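Local coordinates for protein cystatin-F (Homo sapiens, PDB 2CH9) that inhibits papain and cathepsin L more weakly than other cystatins, forms a disulfide-linked dimer activated by reduction, and may help regulate immune responses, at residues 34-39 / 116-121. Numbering follows the deposited sequence.
Sequences ARYSVE and QHFEVP. With ZN (zinc ion), chain G.
Helix-on-sheet packing of the cystatin fold joins Tyr36, on helix 28-44, to Phe118 and Val120 of strand 117-126, outermost in the sheet of this chain. The helix and strand segments approach to 8.5 Å between axes and cross at -58°. Tyr36 and Phe118 form an offset stack: their planes are only 7° apart and the centroids 3.8 Å. Tyr36 CE1 sits over the centre of the Phe118 ring, whereas Phe118 CD2 covers the rim of the Tyr36 ring, the signature of a parallel-displaced stack. The closest carbons are Tyr36 CD1 and Phe118 CE2, at 3.5 Å. Phe118 CB adds a CH-pi contact over the same tyrosine ring, 4.0 Å from its centroid. With Phe118 CG between its backbone N and carbonyl carbon (chi1 65°), the phenyl lies flat against the face of the Tyr36 ring. Nearer the helix backbone, Val120 CG2 packs against Tyr36 CB at 3.9 Å and Tyr36 O at 3.7 Å; Val109 of strand 102-112 also touches Tyr36. Without the phenol ring, as with an alanine in place of Tyr36, Phe118 would probably lose its stacking partner and be freer to turn. His117 points away from the helix: its ND1 binds zinc at 2.0 Å, and its NE2 donates an in-plane hydrogen bond of 2.8 Å to the anti lone pair of Glu119 OE2, which probably steadies the imidazole. Two waters also bind the zinc, one donating a hydrogen bond to Phe118 O. Phe118 and Val120 thus face the single long helix around which the antiparallel sheet of the cystatin fold wraps.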
loop_
_atom_site.group_PDB
_atom_site.type_symbol
_atom_site.label_atom_id
_atom_site.label_comp_id
_atom_site.label_asym_id
_atom_site.label_seq_id
_atom_site.Cartn_x
_atom_site.Cartn_y
_atom_site.Cartn_z
ATOM N N ALA A 34 -0.960 15.274 0.159
ATOM C CA ALA A 34 -2.394 15.500 -0.033
ATOM C C ALA A 34 -2.671 16.467 -1.188
ATOM O O ALA A 34 -3.672 16.313 -1.891
ATOM C CB ALA A 34 -3.030 16.011 1.249
ATOM N N ARG A 35 -1.795 17.457 -1.376
ATOM C CA ARG A 35 -1.870 18.340 -2.547
ATOM C C ARG A 35 -1.618 17.582 -3.849
ATOM O O ARG A 35 -2.343 17.770 -4.834
ATOM C CB ARG A 35 -0.899 19.530 -2.419
ATOM C CG ARG A 35 -0.844 20.461 -3.639
ATOM C CD ARG A 35 -2.230 21.045 -4.031
ATOM N NE ARG A 35 -2.856 21.776 -2.932
ATOM C CZ ARG A 35 -2.560 23.027 -2.576
ATOM N NH1 ARG A 35 -1.646 23.731 -3.235
ATOM N NH2 ARG A 35 -3.187 23.576 -1.543
ATOM N N TYR A 36 -0.592 16.734 -3.875
ATOM C CA TYR A 36 -0.384 15.880 -5.051
ATOM C C TYR A 36 -1.615 15.037 -5.389
ATOM O O TYR A 36 -1.976 14.884 -6.564
ATOM C CB TYR A 36 0.809 14.969 -4.865
ATOM C CG TYR A 36 2.111 15.695 -4.841
ATOM C CD1 TYR A 36 2.372 16.737 -5.736
ATOM C CD2 TYR A 36 3.115 15.312 -3.958
ATOM C CE1 TYR A 36 3.606 17.400 -5.717
ATOM C CE2 TYR A 36 4.337 15.967 -3.926
ATOM C CZ TYR A 36 4.576 16.997 -4.807
ATOM O OH TYR A 36 5.791 17.623 -4.771
ATOM N N SER A 37 -2.261 14.505 -4.350
ATOM C CA SER A 37 -3.429 13.634 -4.527
ATOM C C SER A 37 -4.562 14.361 -5.237
ATOM O O SER A 37 -5.135 13.848 -6.210
ATOM C CB SER A 37 -3.915 13.127 -3.173
ATOM O OG SER A 37 -2.900 12.370 -2.570
ATOM N N VAL A 38 -4.875 15.570 -4.765
ATOM C CA VAL A 38 -5.980 16.317 -5.357
ATOM C C VAL A 38 -5.652 16.830 -6.761
ATOM O O VAL A 38 -6.541 16.960 -7.607
ATOM C CB VAL A 38 -6.519 17.410 -4.433
ATOM C CG1 VAL A 38 -5.588 18.643 -4.407
ATOM C CG2 VAL A 38 -7.951 17.759 -4.854
ATOM N N GLU A 39 -4.366 17.066 -7.012
ATOM C CA GLU A 39 -3.890 17.418 -8.343
ATOM C C GLU A 39 -3.991 16.238 -9.315
ATOM O O GLU A 39 -4.331 16.429 -10.479
ATOM C CB GLU A 39 -2.459 17.972 -8.274
ATOM C CG GLU A 39 -2.381 19.302 -7.538
ATOM C CD GLU A 39 -0.984 19.875 -7.492
ATOM O OE1 GLU A 39 -0.006 19.100 -7.626
ATOM O OE2 GLU A 39 -0.864 21.108 -7.325
ATOM N N GLN A 116 13.820 14.877 -6.955
ATOM C CA GLN A 116 12.728 15.778 -7.387
ATOM C C GLN A 116 11.547 15.071 -8.076
ATOM O O GLN A 116 11.023 15.545 -9.087
ATOM C CB GLN A 116 13.248 16.904 -8.284
ATOM C CG GLN A 116 14.147 17.904 -7.588
ATOM C CD GLN A 116 15.607 17.722 -7.960
ATOM O OE1 GLN A 116 16.264 16.763 -7.532
ATOM N NE2 GLN A 116 16.130 18.653 -8.754
ATOM N N HIS A 117 11.130 13.946 -7.512
ATOM C CA HIS A 117 10.128 13.104 -8.141
ATOM C C HIS A 117 8.985 12.876 -7.171
ATOM O O HIS A 117 9.196 12.785 -5.973
ATOM C CB HIS A 117 10.766 11.774 -8.548
ATOM C CG HIS A 117 9.804 10.779 -9.119
ATOM N ND1 HIS A 117 9.429 10.782 -10.447
ATOM C CD2 HIS A 117 9.153 9.740 -8.546
ATOM C CE1 HIS A 117 8.590 9.786 -10.667
ATOM N NE2 HIS A 117 8.402 9.141 -9.529
ATOM N N PHE A 118 7.772 12.850 -7.702
ATOM C CA PHE A 118 6.604 12.416 -6.968
ATOM C C PHE A 118 5.704 11.681 -7.944
ATOM O O PHE A 118 5.798 11.878 -9.160
ATOM C CB PHE A 118 5.856 13.586 -6.326
ATOM C CG PHE A 118 5.255 14.538 -7.317
ATOM C CD1 PHE A 118 5.994 15.616 -7.794
ATOM C CD2 PHE A 118 3.952 14.355 -7.782
ATOM C CE1 PHE A 118 5.455 16.495 -8.716
ATOM C CE2 PHE A 118 3.399 15.244 -8.721
ATOM C CZ PHE A 118 4.147 16.308 -9.176
ATOM N N GLU A 119 4.854 10.832 -7.382
ATOM C CA GLU A 119 3.903 10.007 -8.113
ATOM C C GLU A 119 2.710 9.775 -7.195
ATOM O O GLU A 119 2.889 9.690 -5.984
ATOM C CB GLU A 119 4.495 8.637 -8.339
ATOM C CG GLU A 119 5.145 8.416 -9.611
ATOM C CD GLU A 119 5.610 6.994 -9.684
ATOM O OE1 GLU A 119 4.730 6.100 -9.762
ATOM O OE2 GLU A 119 6.841 6.777 -9.652
ATOM N N VAL A 120 1.530 9.590 -7.792
ATOM C CA VAL A 120 0.309 9.196 -7.090
ATOM C C VAL A 120 -0.196 7.860 -7.707
ATOM O O VAL A 120 -1.099 7.856 -8.548
ATOM C CB VAL A 120 -0.777 10.317 -7.135
ATOM C CG1 VAL A 120 -1.983 9.952 -6.283
ATOM C CG2 VAL A 120 -0.205 11.661 -6.682
ATOM N N PRO A 121 0.428 6.725 -7.334
ATOM C CA PRO A 121 0.047 5.461 -7.970
ATOM C C PRO A 121 -1.352 4.944 -7.606
ATOM O O PRO A 121 -1.906 4.150 -8.353
ATOM C CB PRO A 121 1.128 4.478 -7.486
ATOM C CG PRO A 121 1.629 5.048 -6.251
ATOM C CD PRO A 121 1.545 6.543 -6.390
HETATM ZN ZN ZN G . 9.250 12.369 -11.735
HETATM O O HOH W 1 7.759 13.834 -10.949
HETATM O O HOH W 2 10.618 11.261 -12.991
#